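Local structure of methyltransferase (Thermus thermophilus, 1WS6) at residues Ala114-Tyr120 and Leu142-Pro148; Arg21-Leu27 and Tyr161-Leu166. The protein probably transfers methyl groups from S-adenosylmethionine to a nucleic acid base, most likely a guanine of ribosomal RNA as in RsmD-type relatives. All blocks are in the same frame, centred on the assembly; numbering follows the deposited sequence.

Contact 1 of 2, residues Ala114-Tyr120 and Leu142-Pro148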
loop_
_atom_site.group_PDB
_atom_site.type_symbol
_atom_site.label_atom_id
_atom_site.label_comp_id
_atom_site.label_asym_id
_atom_site.label_seq_id
_atom_site.Cartn_x
_atom_site.Cartn_y
_atom_site.Cartn_z
ATOM N N ALA A 114 0.992 6.397 -3.094
ATOM C CA ALA A 114 0.012 5.378 -3.437
ATOM C C ALA A 114 0.790 4.092 -3.686
ATOM O O ALA A 114 1.480 3.966 -4.693
ATOM C CB ALA A 114 -0.771 5.783 -4.682
ATOM N N PHE A 115 0.692 3.160 -2.739
ATOM C CA PHE A 115 1.375 1.874 -2.811
ATOM C C PHE A 115 0.422 0.782 -3.259
ATOM O O PHE A 115 -0.672 0.634 -2.713
ATOM C CB PHE A 115 1.960 1.502 -1.443
ATOM C CG PHE A 115 2.472 0.082 -1.361
ATOM C CD1 PHE A 115 1.600 -0.980 -1.121
ATOM C CD2 PHE A 115 3.818 -0.196 -1.540
ATOM C CE1 PHE A 115 2.066 -2.298 -1.062
ATOM C CE2 PHE A 115 4.295 -1.509 -1.484
ATOM C CZ PHE A 115 3.419 -2.563 -1.245
HETATM N N MSE A 116 0.851 -0.001 -4.239
HETATM C CA MSE A 116 0.020 -1.077 -4.740
HETATM C C MSE A 116 0.768 -2.403 -4.875
HETATM O O MSE A 116 1.745 -2.509 -5.611
HETATM C CB MSE A 116 -0.578 -0.670 -6.082
HETATM C CG MSE A 116 -1.385 -1.747 -6.755
HETATM SE SE MSE A 116 -2.345 -1.067 -8.288
HETATM C CE MSE A 116 -3.982 -0.686 -7.384
ATOM N N ALA A 117 0.300 -3.409 -4.148
ATOM C CA ALA A 117 0.893 -4.737 -4.197
ATOM C C ALA A 117 -0.229 -5.753 -4.422
ATOM O O ALA A 117 -0.599 -6.514 -3.525
ATOM C CB ALA A 117 1.631 -5.033 -2.894
ATOM N N PRO A 118 -0.791 -5.767 -5.633
ATOM C CA PRO A 118 -1.872 -6.695 -5.958
ATOM C C PRO A 118 -1.376 -8.126 -6.121
ATOM O O PRO A 118 -0.186 -8.358 -6.309
ATOM C CB PRO A 118 -2.435 -6.120 -7.253
ATOM C CG PRO A 118 -1.238 -5.537 -7.913
ATOM C CD PRO A 118 -0.458 -4.905 -6.783
ATOM N N PRO A 119 -2.285 -9.108 -6.018
ATOM C CA PRO A 119 -1.867 -10.502 -6.174
ATOM C C PRO A 119 -1.303 -10.735 -7.571
ATOM O O PRO A 119 -1.956 -10.454 -8.569
ATOM C CB PRO A 119 -3.152 -11.281 -5.898
ATOM C CG PRO A 119 -4.227 -10.329 -6.269
ATOM C CD PRO A 119 -3.723 -9.021 -5.714
ATOM N N TYR A 120 -0.077 -11.242 -7.610
ATOM C CA TYR A 120 0.668 -11.509 -8.840
ATOM C C TYR A 120 -0.046 -12.270 -9.956
ATOM O O TYR A 120 0.435 -12.301 -11.094
ATOM C CB TYR A 120 1.970 -12.228 -8.482
ATOM C CG TYR A 120 2.860 -11.393 -7.597
ATOM C CD1 TYR A 120 4.011 -11.919 -7.025
ATOM C CD2 TYR A 120 2.549 -10.061 -7.342
ATOM C CE1 TYR A 120 4.830 -11.130 -6.220
ATOM C CE2 TYR A 120 3.354 -9.274 -6.545
ATOM C CZ TYR A 120 4.492 -9.807 -5.986
ATOM O OH TYR A 120 5.285 -9.005 -5.195
ATOM N N LEU A 142 4.534 9.982 -4.789
ATOM C CA LEU A 142 4.996 8.736 -5.390
ATOM C C LEU A 142 3.947 7.666 -5.615
ATOM O O LEU A 142 2.984 7.555 -4.860
ATOM C CB LEU A 142 6.061 8.083 -4.519
ATOM C CG LEU A 142 7.516 8.498 -4.607
ATOM C CD1 LEU A 142 8.310 7.650 -3.627
ATOM C CD2 LEU A 142 8.020 8.311 -6.037
ATOM N N TYR A 143 4.164 6.885 -6.671
ATOM C CA TYR A 143 3.343 5.726 -6.997
ATOM C C TYR A 143 4.361 4.611 -6.804
ATOM O O TYR A 143 5.425 4.620 -7.428
ATOM C CB TYR A 143 2.876 5.700 -8.459
ATOM C CG TYR A 143 1.719 6.616 -8.789
ATOM C CD1 TYR A 143 1.939 7.871 -9.348
ATOM C CD2 TYR A 143 0.406 6.229 -8.538
ATOM C CE1 TYR A 143 0.890 8.712 -9.646
ATOM C CE2 TYR A 143 -0.658 7.070 -8.833
ATOM C CZ TYR A 143 -0.406 8.310 -9.385
ATOM O OH TYR A 143 -1.443 9.164 -9.659
ATOM N N VAL A 144 4.066 3.676 -5.916
ATOM C CA VAL A 144 4.976 2.574 -5.675
ATOM C C VAL A 144 4.272 1.292 -6.068
ATOM O O VAL A 144 3.188 0.991 -5.572
ATOM C CB VAL A 144 5.377 2.488 -4.199
ATOM C CG1 VAL A 144 6.310 1.300 -3.995
ATOM C CG2 VAL A 144 6.043 3.793 -3.767
ATOM N N LEU A 145 4.900 0.531 -6.950
ATOM C CA LEU A 145 4.308 -0.703 -7.429
ATOM C C LEU A 145 5.162 -1.914 -7.037
ATOM O O LEU A 145 6.361 -1.934 -7.308
ATOM C CB LEU A 145 4.167 -0.600 -8.955
ATOM C CG LEU A 145 3.789 0.827 -9.428
ATOM C CD1 LEU A 145 3.902 0.963 -10.947
ATOM C CD2 LEU A 145 2.374 1.156 -8.979
ATOM N N GLN A 146 4.566 -2.902 -6.367
ATOM C CA GLN A 146 5.312 -4.105 -5.993
ATOM C C GLN A 146 4.918 -5.193 -6.974
ATOM O O GLN A 146 3.754 -5.315 -7.328
ATOM C CB GLN A 146 4.990 -4.566 -4.568
ATOM C CG GLN A 146 5.719 -5.859 -4.197
ATOM C CD GLN A 146 5.334 -6.411 -2.827
ATOM O OE1 GLN A 146 5.060 -7.607 -2.682
ATOM N NE2 GLN A 146 5.330 -5.546 -1.813
ATOM N N HIS A 147 5.884 -5.995 -7.404
ATOM C CA HIS A 147 5.616 -7.040 -8.381
ATOM C C HIS A 147 6.789 -8.010 -8.479
ATOM O O HIS A 147 7.843 -7.791 -7.887
ATOM C CB HIS A 147 5.418 -6.379 -9.736
ATOM C CG HIS A 147 6.557 -5.483 -10.128
ATOM N ND1 HIS A 147 7.784 -5.969 -10.523
ATOM C CD2 HIS A 147 6.669 -4.134 -10.135
ATOM C CE1 HIS A 147 8.601 -4.959 -10.758
ATOM N NE2 HIS A 147 7.950 -3.834 -10.528
ATOM N N PRO A 148 6.617 -9.109 -9.223
ATOM C CA PRO A 148 7.751 -10.036 -9.326
ATOM C C PRO A 148 8.877 -9.357 -10.098
ATOM O O PRO A 148 8.629 -8.673 -11.094
ATOM C CB PRO A 148 7.154 -11.246 -10.052
ATOM C CG PRO A 148 5.917 -10.707 -10.731
ATOM C CD PRO A 148 5.382 -9.703 -9.760
#

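Contact 2 of 2, residues Arg21-Leu27 and Tyr161-Leu166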
loop_
_atom_site.group_PDB
_atom_site.type_symbol
_atom_site.label_atom_id
_atom_site.label_comp_id
_atom_site.label_asym_id
_atom_site.label_seq_id
_atom_site.Cartn_x
_atom_site.Cartn_y
_atom_site.Cartn_z
ATOM N N ARG A 21 0.965 -13.506 0.683
ATOM C CA ARG A 21 2.361 -13.660 0.278
ATOM C C ARG A 21 3.285 -14.156 1.395
ATOM O O ARG A 21 4.028 -15.122 1.211
ATOM C CB ARG A 21 2.890 -12.333 -0.287
ATOM C CG ARG A 21 4.392 -12.132 -0.118
ATOM C CD ARG A 21 5.100 -11.996 -1.448
ATOM N NE ARG A 21 4.853 -13.149 -2.303
ATOM C CZ ARG A 21 5.525 -13.407 -3.418
ATOM N NH1 ARG A 21 6.493 -12.591 -3.811
ATOM N NH2 ARG A 21 5.229 -14.479 -4.143
ATOM N N PRO A 22 3.259 -13.501 2.569
ATOM C CA PRO A 22 2.438 -12.336 2.928
ATOM C C PRO A 22 2.985 -11.003 2.398
ATOM O O PRO A 22 2.272 -10.259 1.721
ATOM C CB PRO A 22 2.419 -12.395 4.450
ATOM C CG PRO A 22 3.795 -12.922 4.765
ATOM C CD PRO A 22 3.953 -14.039 3.754
ATOM N N SER A 23 4.250 -10.717 2.702
ATOM C CA SER A 23 4.911 -9.481 2.271
ATOM C C SER A 23 6.286 -9.379 2.930
ATOM O O SER A 23 6.399 -9.125 4.128
ATOM C CB SER A 23 4.071 -8.254 2.652
ATOM O OG SER A 23 4.766 -7.051 2.367
ATOM N N PRO A 24 7.347 -9.558 2.139
ATOM C CA PRO A 24 8.744 -9.507 2.580
ATOM C C PRO A 24 9.075 -8.400 3.577
ATOM O O PRO A 24 8.789 -7.227 3.343
ATOM C CB PRO A 24 9.518 -9.367 1.269
ATOM C CG PRO A 24 8.517 -8.728 0.343
ATOM C CD PRO A 24 7.262 -9.472 0.674
ATOM N N VAL A 25 9.691 -8.792 4.687
ATOM C CA VAL A 25 10.069 -7.858 5.732
ATOM C C VAL A 25 11.139 -6.855 5.319
ATOM O O VAL A 25 11.017 -5.676 5.645
ATOM C CB VAL A 25 10.545 -8.598 7.000
ATOM C CG1 VAL A 25 11.159 -7.616 7.976
ATOM C CG2 VAL A 25 9.367 -9.285 7.658
ATOM N N ARG A 26 12.187 -7.281 4.617
ATOM C CA ARG A 26 13.190 -6.294 4.241
ATOM C C ARG A 26 12.649 -5.327 3.196
ATOM O O ARG A 26 13.138 -4.208 3.057
ATOM C CB ARG A 26 14.501 -6.947 3.787
ATOM C CG ARG A 26 14.402 -8.105 2.830
ATOM C CD ARG A 26 15.733 -8.896 2.842
ATOM N NE ARG A 26 16.900 -8.066 2.527
ATOM C CZ ARG A 26 17.264 -7.702 1.297
ATOM N NH1 ARG A 26 16.561 -8.095 0.243
ATOM N NH2 ARG A 26 18.337 -6.941 1.119
ATOM N N LEU A 27 11.611 -5.762 2.492
ATOM C CA LEU A 27 10.943 -4.947 1.489
ATOM C C LEU A 27 10.229 -3.811 2.237
ATOM O O LEU A 27 10.546 -2.635 2.052
ATOM C CB LEU A 27 9.924 -5.814 0.742
ATOM C CG LEU A 27 8.980 -5.307 -0.355
ATOM C CD1 LEU A 27 8.088 -4.179 0.164
ATOM C CD2 LEU A 27 9.785 -4.861 -1.537
ATOM N N TYR A 161 14.291 -6.872 -4.268
ATOM C CA TYR A 161 14.421 -7.502 -2.949
ATOM C C TYR A 161 14.136 -8.977 -3.114
ATOM O O TYR A 161 12.986 -9.418 -3.029
ATOM C CB TYR A 161 13.432 -6.898 -1.947
ATOM C CG TYR A 161 13.688 -5.435 -1.701
ATOM C CD1 TYR A 161 12.970 -4.461 -2.378
ATOM C CD2 TYR A 161 14.708 -5.029 -0.855
ATOM C CE1 TYR A 161 13.268 -3.128 -2.221
ATOM C CE2 TYR A 161 15.013 -3.700 -0.692
ATOM C CZ TYR A 161 14.294 -2.754 -1.380
ATOM O OH TYR A 161 14.630 -1.429 -1.247
ATOM N N GLY A 162 15.193 -9.743 -3.359
ATOM C CA GLY A 162 15.021 -11.163 -3.564
ATOM C C GLY A 162 14.230 -11.419 -4.838
ATOM O O GLY A 162 14.710 -11.146 -5.937
ATOM N N GLU A 163 13.005 -11.916 -4.690
ATOM C CA GLU A 163 12.167 -12.222 -5.843
ATOM C C GLU A 163 11.163 -11.118 -6.196
ATOM O O GLU A 163 10.503 -11.182 -7.237
ATOM C CB GLU A 163 11.416 -13.532 -5.599
ATOM C CG GLU A 163 11.324 -14.427 -6.824
ATOM C CD GLU A 163 12.651 -15.090 -7.175
ATOM O OE1 GLU A 163 12.736 -15.715 -8.256
ATOM O OE2 GLU A 163 13.604 -14.997 -6.369
ATOM N N ASN A 164 11.043 -10.112 -5.334
ATOM C CA ASN A 164 10.117 -9.021 -5.590
ATOM C C ASN A 164 10.851 -7.733 -5.919
ATOM O O ASN A 164 11.993 -7.524 -5.508
ATOM C CB ASN A 164 9.232 -8.761 -4.376
ATOM C CG ASN A 164 8.507 -9.995 -3.903
ATOM O OD1 ASN A 164 8.990 -10.721 -3.030
ATOM N ND2 ASN A 164 7.344 -10.249 -4.483
ATOM N N ALA A 165 10.184 -6.863 -6.660
ATOM C CA ALA A 165 10.764 -5.585 -7.016
ATOM C C ALA A 165 9.750 -4.486 -6.728
ATOM O O ALA A 165 8.546 -4.738 -6.651
ATOM C CB ALA A 165 11.142 -5.569 -8.490
ATOM N N LEU A 166 10.246 -3.272 -6.539
ATOM C CA LEU A 166 9.377 -2.138 -6.313
ATOM C C LEU A 166 9.732 -1.130 -7.384
ATOM O O LEU A 166 10.912 -0.872 -7.627
ATOM C CB LEU A 166 9.611 -1.520 -4.936
ATOM C CG LEU A 166 9.038 -2.226 -3.702
ATOM C CD1 LEU A 166 9.444 -1.451 -2.448
ATOM C CD2 LEU A 166 7.519 -2.319 -3.813
#

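Contact 1 of 2, residues Ala114-Tyr120 and Leu142-Pro148
Ala114 and Met116 zip onto Leu142, Val144 and Gln146 through four backbone hydrogen bonds, the pattern of two parallel neighbours at the centre of a class I methyltransferase sheet. All four are 2.9 Å long, as from Met116 N to Val144 O, and the strand axes run 4.8 Å apart, with 9° between their directions. This is the tight half. Phe115 and Val144 share one face, where Phe115 CD2 lies 3.8 Å from Val144 CG1. Ala114, selenomethionine Met116, Tyr143 and Leu145 point to the other; Met116, Tyr143 and Leu145 pack on helix 126-134, and Ala114 touches Leu46 of neighbouring strand 44-48.

Beyond Met116 the pairing ends, and the chain enters Ala117-Pro118-Pro119-Tyr120, which matches the (Asn/Asp)-Pro-Pro-Tyr motif of amino-methyltransferases except for its alanine. Here the contact is looser and partly solvent-exposed, with Tyr120 and His147 CA atoms 6.7 Å apart. Pro148 CD sits over the centre of the Tyr120 ring, 3.5 Å from the centroid and 4° off its normal, a CH-pi contact. Gln146 bridges the two halves: CG anti to the backbone N (chi1 177°) and an extended chain carry its amide past Ala117 CB. Its NE2 then lies at the Phe115 ring edge, near the ring plane, 3.6 Å from CZ, while OE1 accepts a weak hydrogen bond from Tyr120 OH at 2.9 Å.

The chemistry therefore divides: strong backbone bonds fix the strands, whereas the tyrosine of the proline-rich loop is oriented by softer forces, a proline against its face and an amide oxygen at its hydroxyl.

Contact 2 of 2, residues Arg21-Leu27 and Tyr161-Leu166
The Tyr161 ring has Leu27 CA over one face, 4.2 Å above the plane and offset toward the rim, and Arg26 NH1 at its edge, 3.7 Å from CD2. Because that nitrogen is near the ring plane, the pair is no cation-pi stack. Arg21 presents the edge of its own guanidinium to the Asn164 amide, with the planes 77° apart, although its poor order makes the closest approach there doubtful.

Tyr161-Asn164 is a type II' turn closing a two-residue beta hairpin between strands 157-161 and 164-170, which ends the methyltransferase sheet. Tyr161 N bonds Asn164 O at 2.7 Å and Asn164 N bonds Tyr161 O at 3.1 Å; Gly162, with phi 66°, takes the first corner. Facing the hairpin, Pro24 occupies the N-cap position of helix 25-38.

Asn164 leans toward this helix start, and its OD1 lies 3.9 Å from Pro24 CG. Its ND2 is close to Tyr120 OH, a weak hydrogen bond at best and doubtfully short. Replacing Asn164 with alanine would remove the amide, and is likely to open a gap beside Pro24 and to take away a possible donor to the Tyr120 hydroxyl.

Among the apolar contacts, the closest are made by Leu27. With CG anti to the backbone N (chi1 177°), its side chain leaves the helix toward the hairpin, crosses Tyr161 at about a right angle and meets Leu166 tip to tip. One methyl serves both neighbours: Leu27 CD2 is 3.3 Å from Tyr161 CD1 and 3.5 Å from Leu166 CG.

Overall arrangement
Contact 1 is nested within the chain loop that contact 2 closes, and their centres lie 11 Å apart. Both use one sheet: strands 141-148 and 164-170 are antiparallel neighbours, with a probable hydrogen bond from Ala165 N to His147 O at 2.8 Å. Side chains also join them, since Gln146 CB lies 3.5 Å from Leu166 CD2. Contact 1, about 7 Å from the chain centre, carries the proline-rich motif, and Phe115 lies near a possible glycine-rich loop of Rossmann type, consistent with a cofactor pocket at the C-terminal ends of the parallel strands. Contact 2, about 13 Å out, brings the N-terminal segment 21-27 up to Tyr120, beside that presumed active site.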